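DUTPase (Streptococcus mutans, PDB 3H6X) probably hydrolyses dUTP to dUMP and diphosphate, as a trimeric member of the dUTPase family. Local coordinates at residues A35-I40 / V112-E117; L18-E23 / T50-Y55; H26-D31 / Q121-P126. All coordinates share one frame; numbering follows the deposited sequence.

Interaction 1: residues A35-I40 / V112-E117; sequences AERTEI and VLEAGE
Thr38 and Leu113 pair as an antiparallel hydrogen-bonded couple, and this is where the contact is tight. Thr38 N donates to Leu113 O at 2.8 Å, within the plane of that carbonyl, and Leu113 N returns a bond of the same length to Thr38 O. Alongside, buried Ile40 brings its CD1 to 4.2 Å from CD1 of the equally buried Leu113. The other face is the solvent side, with Glu39 and Arg37 exposed. There Glu39 CG runs parallel to the Val112 branch, 3.7 Å from CG2. Arg37, with CG anti to its backbone nitrogen (chi1 179°), passes Val112 CG1 and brings NE to within 3.0 Å of Glu114 OE1, a salt bridge. The guanidinium and carboxylate planes stand 82° apart, so this is not a flat two-pronged pairing; a water that donates to Glu114 OE2 also takes a weak bond from Arg37 NE. After Leu113 the chain reverses through a type II beta turn from Glu114 to Glu117, with Gly116 at positive phi. Strands 38-40 and 111-113 form a small two-stranded antiparallel sheet of the jelly roll, with Thr38 and Ile40 packed on strand 45-49 and Leu113 resting on Lys74 of helix 69-74.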
loop_
_atom_site.group_PDB
_atom_site.type_symbol
_atom_site.label_atom_id
_atom_site.label_comp_id
_atom_site.label_asym_id
_atom_site.label_seq_id
_atom_site.Cartn_x
_atom_site.Cartn_y
_atom_site.Cartn_z
ATOM N N ALA B 35 10.192 19.413 -2.046
ATOM C CA ALA B 35 10.057 20.786 -2.564
ATOM C C ALA B 35 11.090 21.735 -1.959
ATOM O O ALA B 35 11.509 22.715 -2.572
ATOM C CB ALA B 35 8.668 21.316 -2.295
ATOM N N GLU B 36 11.492 21.431 -0.735
ATOM C CA GLU B 36 12.471 22.262 -0.048
ATOM C C GLU B 36 13.231 21.406 0.935
ATOM O O GLU B 36 12.716 20.394 1.421
ATOM C CB GLU B 36 11.782 23.392 0.706
ATOM C CG GLU B 36 10.927 22.911 1.837
ATOM C CD GLU B 36 10.318 24.052 2.642
ATOM O OE1 GLU B 36 10.446 25.231 2.214
ATOM O OE2 GLU B 36 9.704 23.748 3.699
ATOM N N ARG B 37 14.454 21.809 1.248
ATOM C CA ARG B 37 15.259 21.007 2.157
ATOM C C ARG B 37 14.480 20.684 3.434
ATOM O O ARG B 37 13.898 21.572 4.076
ATOM C CB ARG B 37 16.574 21.723 2.493
ATOM C CG ARG B 37 17.440 20.941 3.472
ATOM C CD ARG B 37 18.672 21.722 3.930
ATOM N NE ARG B 37 19.817 21.485 3.065
ATOM C CZ ARG B 37 20.446 22.439 2.379
ATOM N NH1 ARG B 37 20.040 23.706 2.459
ATOM N NH2 ARG B 37 21.487 22.133 1.607
ATOM N N THR B 38 14.463 19.407 3.801
ATOM C CA THR B 38 13.660 18.955 4.929
ATOM C C THR B 38 14.458 17.993 5.804
ATOM O O THR B 38 14.963 16.973 5.329
ATOM C CB THR B 38 12.364 18.252 4.443
ATOM O OG1 THR B 38 11.565 19.169 3.687
ATOM C CG2 THR B 38 11.547 17.748 5.614
ATOM N N GLU B 39 14.593 18.344 7.079
ATOM C CA GLU B 39 15.289 17.487 8.040
ATOM C C GLU B 39 14.303 16.607 8.805
ATOM O O GLU B 39 13.222 17.058 9.206
ATOM C CB GLU B 39 16.032 18.346 9.064
ATOM C CG GLU B 39 17.353 18.896 8.589
ATOM C CD GLU B 39 18.030 19.713 9.676
ATOM O OE1 GLU B 39 17.384 20.652 10.194
ATOM O OE2 GLU B 39 19.187 19.405 10.028
ATOM N N ILE B 40 14.694 15.356 9.030
ATOM C CA ILE B 40 13.878 14.450 9.826
ATOM C C ILE B 40 14.728 13.856 10.942
ATOM O O ILE B 40 15.650 13.077 10.682
ATOM C CB ILE B 40 13.265 13.317 8.974
ATOM C CG1 ILE B 40 12.573 13.914 7.735
ATOM C CG2 ILE B 40 12.284 12.530 9.806
ATOM C CD1 ILE B 40 11.918 12.893 6.837
ATOM N N VAL B 112 18.557 14.136 6.154
ATOM C CA VAL B 112 18.201 15.347 5.422
ATOM C C VAL B 112 17.804 15.003 4.000
ATOM O O VAL B 112 18.556 14.332 3.289
ATOM C CB VAL B 112 19.374 16.334 5.348
ATOM C CG1 VAL B 112 18.995 17.534 4.508
ATOM C CG2 VAL B 112 19.767 16.775 6.750
ATOM N N LEU B 113 16.609 15.442 3.611
ATOM C CA LEU B 113 16.165 15.344 2.229
ATOM C C LEU B 113 16.432 16.690 1.571
ATOM O O LEU B 113 15.932 17.714 2.046
ATOM C CB LEU B 113 14.671 15.025 2.184
ATOM C CG LEU B 113 14.302 13.591 2.580
ATOM C CD1 LEU B 113 12.782 13.416 2.727
ATOM C CD2 LEU B 113 14.834 12.610 1.546
ATOM N N GLU B 114 17.249 16.694 0.519
ATOM C CA GLU B 114 17.520 17.914 -0.242
ATOM C C GLU B 114 16.382 18.220 -1.213
ATOM O O GLU B 114 15.698 17.306 -1.693
ATOM C CB GLU B 114 18.821 17.769 -1.023
ATOM C CG GLU B 114 20.023 17.383 -0.163
ATOM C CD GLU B 114 20.394 18.458 0.853
ATOM O OE1 GLU B 114 19.989 19.634 0.687
ATOM O OE2 GLU B 114 21.104 18.127 1.828
ATOM N N ALA B 115 16.168 19.505 -1.493
ATOM C CA ALA B 115 15.208 19.905 -2.522
ATOM C C ALA B 115 15.539 19.188 -3.818
ATOM O O ALA B 115 16.713 19.113 -4.207
ATOM C CB ALA B 115 15.253 21.414 -2.748
ATOM N N GLY B 116 14.511 18.657 -4.474
ATOM C CA GLY B 116 14.675 17.975 -5.750
ATOM C C GLY B 116 14.851 16.468 -5.671
ATOM O O GLY B 116 14.748 15.781 -6.691
ATOM N N GLU B 117 15.101 15.941 -4.473
ATOM C CA GLU B 117 15.257 14.493 -4.315
ATOM C C GLU B 117 13.910 13.804 -4.492
ATOM O O GLU B 117 12.894 14.292 -4.000
ATOM C CB GLU B 117 15.826 14.136 -2.937
ATOM C CG GLU B 117 17.330 14.320 -2.810
ATOM C CD GLU B 117 17.875 13.887 -1.447
ATOM O OE1 GLU B 117 17.091 13.556 -0.544
ATOM O OE2 GLU B 117 19.108 13.872 -1.284
HETATM O O HOH W 1 21.984 20.031 3.556
#

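Interaction 2: residues L18-E23 / T50-Y55; sequences LLPKRE and TGVKAY
Val52 turns its side chain toward the loop 18-23 and can be followed outward atom by atom. From CB, which serves as the branch point, CG1 leaves anti to the carbonyl carbon (chi1 -62°), and this methyl makes the closest contacts. It lies 3.6 Å from Leu18 O, the nearest atom of the loop. The same CG1 meets Pro20 CD at 4.1 Å and Leu19 CD2 at 4.4 Å; Leu18 CB stands a little farther off. One methyl is thus lodged among three consecutive loop residues. The second, CG2, set between the backbone nitrogen and the carbonyl carbon, lies 4.4 Å from Pro20 CG. In the jelly-roll barrel of a dUTPase subunit, strand 52-55 pairs with strand 6-9, and the segment 18-23 lies in the loop between strands 6-9 and 30-33, laying Leu18 on Leu9 and Pro20 on Phe7 and Tyr30. At Gly51, whose phi is positive (78°), Leu18 CD1 lies 4.4 Å from CA. No direct hydrogen bond crosses the contact. Instead one water lies 2.8 Å from both Leu18 O and Thr50 O, placed to donate to either carbonyl, although it has more acceptors in reach than protons to give.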
loop_
_atom_site.group_PDB
_atom_site.type_symbol
_atom_site.label_atom_id
_atom_site.label_comp_id
_atom_site.label_asym_id
_atom_site.label_seq_id
_atom_site.Cartn_x
_atom_site.Cartn_y
_atom_site.Cartn_z
ATOM N N LEU B 18 9.991 20.390 -10.149
ATOM C CA LEU B 18 9.166 19.615 -9.204
ATOM C C LEU B 18 7.993 18.896 -9.855
ATOM O O LEU B 18 7.347 18.075 -9.216
ATOM C CB LEU B 18 8.613 20.506 -8.092
ATOM C CG LEU B 18 9.672 21.133 -7.194
ATOM C CD1 LEU B 18 9.054 22.126 -6.200
ATOM C CD2 LEU B 18 10.428 20.045 -6.456
ATOM N N LEU B 19 7.695 19.210 -11.110
ATOM C CA LEU B 19 6.563 18.556 -11.764
ATOM C C LEU B 19 6.939 17.089 -12.047
ATOM O O LEU B 19 7.928 16.829 -12.722
ATOM C CB LEU B 19 6.205 19.296 -13.061
ATOM C CG LEU B 19 5.487 20.643 -12.848
ATOM C CD1 LEU B 19 5.416 21.420 -14.147
ATOM C CD2 LEU B 19 4.094 20.435 -12.276
ATOM N N PRO B 20 6.152 16.127 -11.522
ATOM C CA PRO B 20 6.566 14.713 -11.601
ATOM C C PRO B 20 6.571 14.149 -13.017
ATOM O O PRO B 20 5.717 14.503 -13.830
ATOM C CB PRO B 20 5.499 13.980 -10.767
ATOM C CG PRO B 20 4.932 15.046 -9.845
ATOM C CD PRO B 20 4.971 16.317 -10.660
ATOM N N LYS B 21 7.531 13.263 -13.287
ATOM C CA LYS B 21 7.523 12.539 -14.553
ATOM C C LYS B 21 7.772 11.064 -14.303
ATOM O O LYS B 21 8.196 10.678 -13.208
ATOM C CB LYS B 21 8.574 13.099 -15.510
ATOM C CG LYS B 21 9.998 12.853 -15.077
ATOM C CD LYS B 21 10.986 13.451 -16.077
ATOM C CE LYS B 21 12.433 13.311 -15.591
ATOM N NZ LYS B 21 13.394 13.891 -16.585
ATOM N N ARG B 22 7.489 10.235 -15.303
ATOM C CA ARG B 22 7.764 8.806 -15.175
ATOM C C ARG B 22 9.187 8.554 -15.623
ATOM O O ARG B 22 9.664 9.194 -16.577
ATOM C CB ARG B 22 6.796 7.984 -16.025
ATOM C CG ARG B 22 5.345 8.150 -15.622
ATOM C CD ARG B 22 4.477 7.182 -16.388
ATOM N NE ARG B 22 4.444 7.493 -17.810
ATOM C CZ ARG B 22 4.326 6.573 -18.761
ATOM N NH1 ARG B 22 4.247 5.292 -18.437
ATOM N NH2 ARG B 22 4.274 6.935 -20.036
ATOM N N GLU B 23 9.863 7.638 -14.940
ATOM C CA GLU B 23 11.270 7.395 -15.206
ATOM C C GLU B 23 11.495 6.640 -16.513
ATOM O O GLU B 23 12.501 6.848 -17.192
ATOM C CB GLU B 23 11.936 6.649 -14.034
ATOM C CG GLU B 23 13.416 6.428 -14.287
ATOM C CD GLU B 23 14.150 5.857 -13.100
ATOM O OE1 GLU B 23 13.646 5.991 -11.967
ATOM O OE2 GLU B 23 15.239 5.278 -13.314
ATOM N N THR B 50 5.947 18.496 -1.309
ATOM C CA THR B 50 6.213 17.966 -2.604
ATOM C C THR B 50 6.067 19.110 -3.641
ATOM O O THR B 50 6.533 19.023 -4.779
ATOM C CB THR B 50 5.148 16.883 -2.676
ATOM O OG1 THR B 50 5.694 15.559 -2.619
ATOM C CG2 THR B 50 4.080 17.155 -3.608
ATOM N N GLY B 51 5.446 20.211 -3.219
ATOM C CA GLY B 51 5.299 21.379 -4.085
ATOM C C GLY B 51 4.214 21.294 -5.149
ATOM O O GLY B 51 3.972 22.270 -5.874
ATOM N N VAL B 52 3.523 20.155 -5.218
ATOM C CA VAL B 52 2.514 19.964 -6.263
ATOM C C VAL B 52 1.131 19.563 -5.750
ATOM O O VAL B 52 0.982 19.088 -4.627
ATOM C CB VAL B 52 2.977 18.924 -7.317
ATOM C CG1 VAL B 52 4.255 19.401 -8.028
ATOM C CG2 VAL B 52 3.163 17.542 -6.693
ATOM N N LYS B 53 0.123 19.815 -6.583
ATOM C CA LYS B 53 -1.238 19.339 -6.353
ATOM C C LYS B 53 -1.625 18.507 -7.568
ATOM O O LYS B 53 -0.957 18.569 -8.598
ATOM C CB LYS B 53 -2.198 20.521 -6.192
ATOM C CG LYS B 53 -2.075 21.558 -7.318
ATOM C CD LYS B 53 -2.913 22.822 -7.017
ATOM C CE LYS B 53 -2.758 23.849 -8.142
ATOM N NZ LYS B 53 -3.415 25.176 -7.781
ATOM N N ALA B 54 -2.678 17.702 -7.445
ATOM C CA ALA B 54 -3.043 16.803 -8.547
ATOM C C ALA B 54 -4.528 16.881 -8.837
ATOM O O ALA B 54 -5.320 16.831 -7.934
ATOM C CB ALA B 54 -2.661 15.357 -8.217
ATOM N N TYR B 55 -4.878 16.990 -10.112
ATOM C CA TYR B 55 -6.276 16.976 -10.540
ATOM C C TYR B 55 -6.518 15.659 -11.267
ATOM O O TYR B 55 -5.569 15.041 -11.760
ATOM C CB TYR B 55 -6.582 18.184 -11.454
ATOM C CG TYR B 55 -5.754 18.227 -12.710
ATOM C CD1 TYR B 55 -6.215 17.648 -13.894
ATOM C CD2 TYR B 55 -4.506 18.854 -12.715
ATOM C CE1 TYR B 55 -5.459 17.694 -15.056
ATOM C CE2 TYR B 55 -3.723 18.895 -13.871
ATOM C CZ TYR B 55 -4.210 18.315 -15.033
ATOM O OH TYR B 55 -3.426 18.348 -16.180
HETATM O O HOH W 2 7.156 16.996 -6.666
#

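Interaction 3: residues H26-D31 / Q121-P126; sequences HAAGYD and QGVFMP
Gln121 and Asp31 face each other as a non-hydrogen-bonded pair where strand 118-126 runs antiparallel to strand 30-33, two neighbours in a four-stranded sheet of the jelly-roll barrel. Their side chains extend in company from the same face, and Asp31 OD1 reaches Gln121 CB at 3.8 Å. With CG set between the backbone nitrogen and the carbonyl carbon (chi1 56°), Gln121 brings OE1 near Gly29, where it accepts from a water that itself accepts from Gly29 N; its NE2 is held by Asp66 O. Gly122 follows with the paired backbone bonds: Tyr30 N donates to its O, and its own N donates to Tyr30 O, each at 2.8 Å. The Tyr30 ring lies against the Gly122 carbonyl, with CD1 3.6 Å from Gly122 O, which sits in the ring plane at its edge. Next, Val123 spreads both methyls about Ala28 O, and CG2 also touches Gly29 CA at 3.8 Å. Phe124 presents its ring edge to Tyr30 CD1, and both rings lie near the second subunit: Tyr30 OH bonds to Ile130 N of that subunit, and Phe124 packs on its Ile130. A water bridges the loop residue Ala28 and the strand: it donates to Ala28 O at 2.8 Å and accepts from Phe124 N at 2.9 Å.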
loop_
_atom_site.group_PDB
_atom_site.type_symbol
_atom_site.label_atom_id
_atom_site.label_comp_id
_atom_site.label_asym_id
_atom_site.label_seq_id
_atom_site.Cartn_x
_atom_site.Cartn_y
_atom_site.Cartn_z
ATOM N N HIS B 26 7.184 2.830 -19.695
ATOM C CA HIS B 26 6.107 1.964 -19.210
ATOM C C HIS B 26 5.949 1.933 -17.701
ATOM O O HIS B 26 5.223 1.092 -17.166
ATOM C CB HIS B 26 6.257 0.545 -19.768
ATOM C CG HIS B 26 6.157 0.508 -21.255
ATOM N ND1 HIS B 26 4.963 0.695 -21.918
ATOM C CD2 HIS B 26 7.108 0.391 -22.207
ATOM C CE1 HIS B 26 5.183 0.663 -23.222
ATOM N NE2 HIS B 26 6.473 0.481 -23.424
ATOM N N ALA B 27 6.619 2.850 -17.009
ATOM C CA ALA B 27 6.477 2.921 -15.556
ATOM C C ALA B 27 5.053 3.315 -15.185
ATOM O O ALA B 27 4.393 4.052 -15.915
ATOM C CB ALA B 27 7.452 3.910 -14.976
ATOM N N ALA B 28 4.592 2.814 -14.043
ATOM C CA ALA B 28 3.257 3.122 -13.562
ATOM C C ALA B 28 3.266 4.459 -12.831
ATOM O O ALA B 28 2.264 5.174 -12.833
ATOM C CB ALA B 28 2.788 2.052 -12.618
ATOM N N GLY B 29 4.390 4.743 -12.167
ATOM C CA GLY B 29 4.469 5.835 -11.207
ATOM C C GLY B 29 5.150 7.098 -11.702
ATOM O O GLY B 29 6.075 7.041 -12.521
ATOM N N TYR B 30 4.663 8.232 -11.206
ATOM C CA TYR B 30 5.243 9.558 -11.420
ATOM C C TYR B 30 6.031 9.907 -10.184
ATOM O O TYR B 30 5.517 9.821 -9.076
ATOM C CB TYR B 30 4.124 10.596 -11.624
ATOM C CG TYR B 30 3.456 10.418 -12.963
ATOM C CD1 TYR B 30 2.411 9.518 -13.123
ATOM C CD2 TYR B 30 3.906 11.119 -14.084
ATOM C CE1 TYR B 30 1.829 9.318 -14.364
ATOM C CE2 TYR B 30 3.328 10.928 -15.328
ATOM C CZ TYR B 30 2.294 10.025 -15.456
ATOM O OH TYR B 30 1.711 9.823 -16.677
ATOM N N ASP B 31 7.291 10.296 -10.361
ATOM C CA ASP B 31 8.151 10.498 -9.190
ATOM C C ASP B 31 8.000 11.909 -8.634
ATOM O O ASP B 31 8.417 12.877 -9.266
ATOM C CB ASP B 31 9.610 10.202 -9.551
ATOM C CG ASP B 31 9.831 8.733 -9.917
ATOM O OD1 ASP B 31 9.335 7.854 -9.179
ATOM O OD2 ASP B 31 10.519 8.465 -10.920
ATOM N N GLN B 121 6.347 7.760 -5.252
ATOM C CA GLN B 121 5.826 7.649 -6.612
ATOM C C GLN B 121 4.304 7.672 -6.607
ATOM O O GLN B 121 3.668 7.052 -5.764
ATOM C CB GLN B 121 6.332 6.390 -7.290
ATOM C CG GLN B 121 6.042 5.115 -6.559
ATOM C CD GLN B 121 6.837 3.942 -7.141
ATOM O OE1 GLN B 121 6.870 3.764 -8.342
ATOM N NE2 GLN B 121 7.475 3.155 -6.284
ATOM N N GLY B 122 3.720 8.412 -7.540
ATOM C CA GLY B 122 2.274 8.524 -7.593
ATOM C C GLY B 122 1.702 7.773 -8.790
ATOM O O GLY B 122 2.204 7.899 -9.906
ATOM N N VAL B 123 0.643 7.003 -8.550
ATOM C CA VAL B 123 -0.027 6.242 -9.600
ATOM C C VAL B 123 -1.511 6.617 -9.633
ATOM O O VAL B 123 -2.180 6.589 -8.606
ATOM C CB VAL B 123 0.103 4.720 -9.365
ATOM C CG1 VAL B 123 -0.539 3.950 -10.526
ATOM C CG2 VAL B 123 1.577 4.315 -9.188
ATOM N N PHE B 124 -2.020 6.972 -10.810
ATOM C CA PHE B 124 -3.438 7.294 -10.977
ATOM C C PHE B 124 -4.210 6.043 -11.365
ATOM O O PHE B 124 -3.766 5.311 -12.260
ATOM C CB PHE B 124 -3.605 8.307 -12.115
ATOM C CG PHE B 124 -3.069 9.689 -11.806
ATOM C CD1 PHE B 124 -3.902 10.665 -11.266
ATOM C CD2 PHE B 124 -1.752 10.011 -12.076
ATOM C CE1 PHE B 124 -3.429 11.928 -11.010
ATOM C CE2 PHE B 124 -1.268 11.285 -11.832
ATOM C CZ PHE B 124 -2.103 12.246 -11.290
HETATM N N MSE B 125 -5.359 5.810 -10.727
HETATM C CA MSE B 125 -6.115 4.570 -10.957
HETATM C C MSE B 125 -7.614 4.846 -10.828
HETATM O O MSE B 125 -8.005 5.817 -10.196
HETATM C CB MSE B 125 -5.707 3.484 -9.950
HETATM C CG MSE B 125 -4.233 3.119 -10.019
HETATM SE SE MSE B 125 -3.866 1.682 -8.772
HETATM C CE MSE B 125 -4.306 0.192 -9.826
ATOM N N PRO B 126 -8.446 3.969 -11.411
ATOM C CA PRO B 126 -9.904 4.071 -11.241
ATOM C C PRO B 126 -10.341 3.440 -9.919
ATOM O O PRO B 126 -9.698 2.508 -9.411
ATOM C CB PRO B 126 -10.448 3.216 -12.394
ATOM C CG PRO B 126 -9.389 2.157 -12.570
ATOM C CD PRO B 126 -8.071 2.874 -12.330
HETATM O O HOH W 3 -0.113 6.708 -12.980
HETATM O O HOH W 4 6.792 3.146 -11.263
HETATM O O HOH W 5 9.480 4.626 -9.060
#

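How the interactions relate
Along the chain the segments come in the order 18-23, 26-31, 35-40, 50-55, 112-117 and 121-126, so interaction 2 crosses both of the others while interaction 1 falls within the span of interaction 3. Interaction 1 is the small sheet 38-40/111-113; interaction 3 lies in the four-stranded sheet, about 22 Å away between centres, beyond the chain's centre, yet consecutive strands connect the two. Interaction 2, whose strand 52-55 pairs with 6-9, is about 15 Å from interaction 1, where Ala35 packs on Gly51 and Leu18, and about 11 Å from interaction 3, where Lys21 O probably accepts from Asp31 N. Interactions 2 and 3 both touch the second subunit, so this part of the barrel borders the trimer interface.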